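Local coordinates for protein triosephosphate isomerase (Toxoplasma gondii, PDB 5UPR) that probably interconverts D-glyceraldehyde 3-phosphate and dihydroxyacetone phosphate, the triosephosphate isomerase step of glycolysis and gluconeogenesis, working as a homodimer, at residues T189-R203 / A231-F243. Sequence-based numbering, arbitrary orientation.
Sequences TATAALAQETHRDIR and AKELFEGEDVDGF
Q196, H199, R200 and R203, all on helix 192-209, converge on D239. Q196 works with both ends of its amide: OE1 accepts from D239 N at 2.9 Å, in the carbonyl plane and on a lone pair, while NE2 donates to D239 OD2 at 2.8 Å. A bend at chi2 (59°) swings that amide round to the type I beta turn from G237 to V240. The other carboxylate oxygen, D239 OD1, takes R203 NE on its anti lone pair at 2.7 Å and also forms a salt bridge with R200 NH1; the R200 guanidinium plane is turned 63° from the carboxylate. Even the carbonyl is used: H199 ND1 donates to D239 O at 3.0 Å, and R203 NH2 makes a longer bond to it from the opposite face. In this TIM barrel, helix 192-209 follows strand 174-178, and D239 and D241 sit on the loop that leads from helix 228-234 into the last strand, 242-245. R203 NH2 also bridges to D241 OD2 at 2.8 Å, an oxygen that accepts from V220 N as well, while D241 OD1 forms a salt bridge with R8. R203 NH1 donates to the carbonyls of A215 and T218. V240 CG2 lies over one face of the H199 imidazole, a CH-pi contact 17° off the ring normal. Toward the N-terminal end of the helix L234 CD2 packs on A195 CB at 3.8 Å, and polar backbone atoms nearby are served by water: one water donates to both A192 O and L234 O, and a second links A192 N to E233 OE2.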
loop_
_atom_site.group_PDB
_atom_site.type_symbol
_atom_site.label_atom_id
_atom_site.label_comp_id
_atom_site.label_asym_id
_atom_site.label_seq_id
_atom_site.Cartn_x
_atom_site.Cartn_y
_atom_site.Cartn_z
ATOM N N THR A 189 -15.800 13.603 -19.500
ATOM C CA THR A 189 -16.214 12.234 -19.825
ATOM C C THR A 189 -16.031 11.982 -21.317
ATOM O O THR A 189 -16.320 12.834 -22.151
ATOM C CB THR A 189 -17.697 12.011 -19.415
ATOM O OG1 THR A 189 -17.908 12.621 -18.151
ATOM C CG2 THR A 189 -18.031 10.532 -19.298
ATOM N N ALA A 190 -15.490 10.834 -21.687
ATOM C CA ALA A 190 -15.530 10.410 -23.088
ATOM C C ALA A 190 -16.962 10.451 -23.639
ATOM O O ALA A 190 -17.931 10.180 -22.914
ATOM C CB ALA A 190 -15.027 9.018 -23.215
ATOM N N THR A 191 -17.115 10.820 -24.924
ATOM C CA THR A 191 -18.389 10.560 -25.609
ATOM C C THR A 191 -18.680 9.076 -25.655
ATOM O O THR A 191 -17.769 8.278 -25.581
ATOM C CB THR A 191 -18.424 11.170 -27.024
ATOM O OG1 THR A 191 -17.411 10.533 -27.795
ATOM C CG2 THR A 191 -18.187 12.702 -26.916
ATOM N N ALA A 192 -19.943 8.721 -25.776
ATOM C CA ALA A 192 -20.388 7.362 -26.038
ATOM C C ALA A 192 -19.694 6.788 -27.283
ATOM O O ALA A 192 -19.249 5.655 -27.250
ATOM C CB ALA A 192 -21.902 7.323 -26.261
ATOM N N ALA A 193 -19.597 7.574 -28.348
ATOM C CA ALA A 193 -18.931 7.136 -29.604
ATOM C C ALA A 193 -17.434 6.853 -29.387
ATOM O O ALA A 193 -16.955 5.834 -29.825
ATOM C CB ALA A 193 -19.113 8.198 -30.711
ATOM N N LEU A 194 -16.709 7.739 -28.719
ATOM C CA LEU A 194 -15.259 7.526 -28.448
ATOM C C LEU A 194 -14.997 6.312 -27.563
ATOM O O LEU A 194 -14.093 5.510 -27.844
ATOM C CB LEU A 194 -14.618 8.792 -27.841
ATOM C CG LEU A 194 -13.130 8.749 -27.589
ATOM C CD1 LEU A 194 -12.493 10.157 -27.603
ATOM C CD2 LEU A 194 -12.759 8.034 -26.282
ATOM N N ALA A 195 -15.816 6.121 -26.561
ATOM C CA ALA A 195 -15.685 4.954 -25.668
ATOM C C ALA A 195 -15.912 3.690 -26.462
ATOM O O ALA A 195 -15.081 2.793 -26.411
ATOM C CB ALA A 195 -16.613 5.025 -24.474
ATOM N N GLN A 196 -17.000 3.609 -27.215
ATOM C CA GLN A 196 -17.288 2.406 -27.968
ATOM C C GLN A 196 -16.187 2.086 -28.974
ATOM O O GLN A 196 -15.765 0.936 -29.055
ATOM C CB GLN A 196 -18.649 2.538 -28.699
ATOM C CG GLN A 196 -18.891 1.494 -29.779
ATOM C CD GLN A 196 -18.859 0.058 -29.274
ATOM O OE1 GLN A 196 -19.138 -0.226 -28.099
ATOM N NE2 GLN A 196 -18.521 -0.873 -30.199
ATOM N N GLU A 197 -15.719 3.107 -29.705
ATOM C CA GLU A 197 -14.643 2.932 -30.691
ATOM C C GLU A 197 -13.358 2.337 -30.035
ATOM O O GLU A 197 -12.740 1.375 -30.536
ATOM C CB GLU A 197 -14.297 4.257 -31.366
ATOM C CG GLU A 197 -13.423 4.044 -32.606
ATOM C CD GLU A 197 -12.828 5.301 -33.242
ATOM O OE1 GLU A 197 -12.169 6.134 -32.593
ATOM O OE2 GLU A 197 -13.002 5.464 -34.442
ATOM N N THR A 198 -12.964 2.944 -28.922
ATOM C CA THR A 198 -11.708 2.551 -28.289
ATOM C C THR A 198 -11.852 1.181 -27.633
ATOM O O THR A 198 -10.907 0.391 -27.650
ATOM C CB THR A 198 -11.255 3.557 -27.232
ATOM O OG1 THR A 198 -11.245 4.861 -27.772
ATOM C CG2 THR A 198 -9.845 3.233 -26.750
ATOM N N HIS A 199 -13.012 0.904 -27.041
ATOM C CA HIS A 199 -13.225 -0.392 -26.442
ATOM C C HIS A 199 -13.180 -1.499 -27.528
ATOM O O HIS A 199 -12.652 -2.572 -27.294
ATOM C CB HIS A 199 -14.528 -0.500 -25.718
ATOM C CG HIS A 199 -14.544 0.126 -24.357
ATOM N ND1 HIS A 199 -15.151 -0.477 -23.292
ATOM C CD2 HIS A 199 -14.073 1.311 -23.904
ATOM C CE1 HIS A 199 -15.035 0.292 -22.222
ATOM N NE2 HIS A 199 -14.415 1.400 -22.569
ATOM N N ARG A 200 -13.709 -1.231 -28.688
ATOM C CA ARG A 200 -13.629 -2.185 -29.792
ATOM C C ARG A 200 -12.174 -2.396 -30.270
ATOM O O ARG A 200 -11.825 -3.493 -30.592
ATOM C CB ARG A 200 -14.557 -1.761 -30.929
ATOM C CG ARG A 200 -14.649 -2.740 -32.118
ATOM C CD ARG A 200 -14.929 -4.137 -31.654
ATOM N NE ARG A 200 -15.972 -4.742 -32.474
ATOM C CZ ARG A 200 -16.893 -5.600 -32.017
ATOM N NH1 ARG A 200 -16.900 -6.053 -30.731
ATOM N NH2 ARG A 200 -17.835 -6.071 -32.857
ATOM N N ASP A 201 -11.339 -1.348 -30.304
ATOM C CA ASP A 201 -9.930 -1.475 -30.562
ATOM C C ASP A 201 -9.233 -2.357 -29.514
ATOM O O ASP A 201 -8.383 -3.136 -29.859
ATOM C CB ASP A 201 -9.220 -0.113 -30.535
ATOM C CG ASP A 201 -9.521 0.778 -31.729
ATOM O OD1 ASP A 201 -9.988 0.266 -32.781
ATOM O OD2 ASP A 201 -9.173 1.978 -31.598
ATOM N N ILE A 202 -9.583 -2.198 -28.255
ATOM C CA ILE A 202 -9.040 -2.993 -27.188
ATOM C C ILE A 202 -9.449 -4.463 -27.388
ATOM O O ILE A 202 -8.600 -5.365 -27.257
ATOM C CB ILE A 202 -9.484 -2.471 -25.798
ATOM C CG1 ILE A 202 -8.808 -1.142 -25.511
ATOM C CG2 ILE A 202 -9.212 -3.541 -24.704
ATOM C CD1 ILE A 202 -9.516 -0.397 -24.438
ATOM N N ARG A 203 -10.693 -4.691 -27.748
ATOM C CA ARG A 203 -11.176 -6.078 -27.995
ATOM C C ARG A 203 -10.513 -6.693 -29.238
ATOM O O ARG A 203 -10.186 -7.854 -29.211
ATOM C CB ARG A 203 -12.701 -6.135 -28.043
ATOM C CG ARG A 203 -13.290 -7.526 -27.819
ATOM C CD ARG A 203 -14.822 -7.557 -27.802
ATOM N NE ARG A 203 -15.373 -6.619 -26.796
ATOM C CZ ARG A 203 -15.372 -6.800 -25.480
ATOM N NH1 ARG A 203 -14.895 -7.889 -24.927
ATOM N NH2 ARG A 203 -15.869 -5.847 -24.696
ATOM N N ALA A 231 -24.051 7.516 -17.609
ATOM C CA ALA A 231 -23.737 6.087 -17.740
ATOM C C ALA A 231 -24.610 5.333 -18.707
ATOM O O ALA A 231 -24.123 4.489 -19.464
ATOM C CB ALA A 231 -23.798 5.409 -16.347
ATOM N N LYS A 232 -25.913 5.636 -18.719
ATOM C CA LYS A 232 -26.799 4.903 -19.647
ATOM C C LYS A 232 -26.404 5.101 -21.097
ATOM O O LYS A 232 -26.365 4.172 -21.824
ATOM C CB LYS A 232 -28.258 5.284 -19.458
ATOM C CG LYS A 232 -28.862 4.702 -18.207
ATOM C CD LYS A 232 -30.353 5.064 -18.131
ATOM C CE LYS A 232 -31.182 4.000 -17.411
ATOM N NZ LYS A 232 -30.770 2.574 -17.716
ATOM N N GLU A 233 -26.091 6.321 -21.504
ATOM C CA GLU A 233 -25.669 6.581 -22.872
ATOM C C GLU A 233 -24.339 5.850 -23.167
ATOM O O GLU A 233 -24.197 5.190 -24.202
ATOM C CB GLU A 233 -25.528 8.083 -23.109
ATOM C CG GLU A 233 -25.249 8.465 -24.562
ATOM C CD GLU A 233 -24.738 9.907 -24.722
ATOM O OE1 GLU A 233 -24.628 10.688 -23.746
ATOM O OE2 GLU A 233 -24.470 10.308 -25.847
ATOM N N LEU A 234 -23.400 5.930 -22.242
ATOM C CA LEU A 234 -22.126 5.207 -22.418
ATOM C C LEU A 234 -22.285 3.710 -22.637
ATOM O O LEU A 234 -21.658 3.137 -23.528
ATOM C CB LEU A 234 -21.185 5.486 -21.232
ATOM C CG LEU A 234 -20.444 6.828 -21.300
ATOM C CD1 LEU A 234 -19.942 7.130 -19.907
ATOM C CD2 LEU A 234 -19.276 6.651 -22.226
ATOM N N PHE A 235 -23.206 3.116 -21.871
ATOM C CA PHE A 235 -23.435 1.674 -21.875
ATOM C C PHE A 235 -24.186 1.146 -23.113
ATOM O O PHE A 235 -24.316 -0.075 -23.284
ATOM C CB PHE A 235 -24.213 1.284 -20.602
ATOM C CG PHE A 235 -24.221 -0.197 -20.309
ATOM C CD1 PHE A 235 -23.082 -0.861 -19.834
ATOM C CD2 PHE A 235 -25.377 -0.938 -20.534
ATOM C CE1 PHE A 235 -23.099 -2.227 -19.601
ATOM C CE2 PHE A 235 -25.418 -2.307 -20.304
ATOM C CZ PHE A 235 -24.293 -2.964 -19.830
ATOM N N GLU A 236 -24.698 2.036 -23.961
ATOM C CA GLU A 236 -25.281 1.614 -25.227
ATOM C C GLU A 236 -24.244 0.968 -26.126
ATOM O O GLU A 236 -24.608 0.183 -26.959
ATOM C CB GLU A 236 -25.992 2.765 -25.939
ATOM C CG GLU A 236 -27.191 3.251 -25.128
ATOM C CD GLU A 236 -27.800 4.557 -25.666
ATOM O OE1 GLU A 236 -27.347 5.068 -26.718
ATOM O OE2 GLU A 236 -28.755 5.050 -25.041
ATOM N N GLY A 237 -22.949 1.273 -25.955
ATOM C CA GLY A 237 -21.943 0.613 -26.749
ATOM C C GLY A 237 -21.875 -0.882 -26.495
ATOM O O GLY A 237 -21.776 -1.351 -25.374
ATOM N N GLU A 238 -21.902 -1.633 -27.572
ATOM C CA GLU A 238 -21.814 -3.083 -27.539
ATOM C C GLU A 238 -20.496 -3.608 -26.882
ATOM O O GLU A 238 -20.489 -4.686 -26.358
ATOM C CB GLU A 238 -21.934 -3.525 -29.021
ATOM C CG GLU A 238 -21.546 -4.871 -29.402
ATOM C CD GLU A 238 -21.887 -5.081 -30.921
ATOM O OE1 GLU A 238 -22.762 -4.364 -31.517
ATOM O OE2 GLU A 238 -21.324 -5.989 -31.513
ATOM N N ASP A 239 -19.421 -2.844 -26.951
ATOM C CA ASP A 239 -18.114 -3.227 -26.357
ATOM C C ASP A 239 -17.821 -2.536 -25.001
ATOM O O ASP A 239 -16.717 -2.713 -24.439
ATOM C CB ASP A 239 -17.031 -2.936 -27.369
ATOM C CG ASP A 239 -17.177 -3.865 -28.590
ATOM O OD1 ASP A 239 -16.860 -5.052 -28.463
ATOM O OD2 ASP A 239 -17.668 -3.472 -29.652
ATOM N N VAL A 240 -18.796 -1.776 -24.485
ATOM C CA VAL A 240 -18.700 -1.146 -23.168
ATOM C C VAL A 240 -19.453 -2.032 -22.196
ATOM O O VAL A 240 -20.667 -2.117 -22.269
ATOM C CB VAL A 240 -19.303 0.260 -23.169
ATOM C CG1 VAL A 240 -19.283 0.901 -21.738
ATOM C CG2 VAL A 240 -18.485 1.143 -24.099
ATOM N N ASP A 241 -18.719 -2.770 -21.361
ATOM C CA ASP A 241 -19.299 -3.834 -20.506
ATOM C C ASP A 241 -19.611 -3.353 -19.077
ATOM O O ASP A 241 -20.030 -4.123 -18.229
ATOM C CB ASP A 241 -18.360 -5.022 -20.435
ATOM C CG ASP A 241 -18.085 -5.619 -21.808
ATOM O OD1 ASP A 241 -19.006 -5.723 -22.586
ATOM O OD2 ASP A 241 -16.939 -5.960 -22.141
ATOM N N GLY A 242 -19.368 -2.078 -18.829
ATOM C CA GLY A 242 -19.616 -1.470 -17.516
ATOM C C GLY A 242 -18.666 -0.347 -17.224
ATOM O O GLY A 242 -18.149 0.289 -18.130
ATOM N N PHE A 243 -18.409 -0.112 -15.953
ATOM C CA PHE A 243 -17.717 1.091 -15.517
ATOM C C PHE A 243 -16.717 0.873 -14.388
ATOM O O PHE A 243 -16.950 0.041 -13.521
ATOM C CB PHE A 243 -18.767 2.099 -15.090
ATOM C CG PHE A 243 -19.724 2.437 -16.183
ATOM C CD1 PHE A 243 -19.298 3.186 -17.275
ATOM C CD2 PHE A 243 -21.020 1.971 -16.156
ATOM C CE1 PHE A 243 -20.122 3.444 -18.343
ATOM C CE2 PHE A 243 -21.893 2.256 -17.220
ATOM C CZ PHE A 243 -21.447 3.040 -18.293
HETATM O O HOH W 1 -20.880 3.703 -25.974
HETATM O O HOH W 2 -21.989 11.149 -26.111
#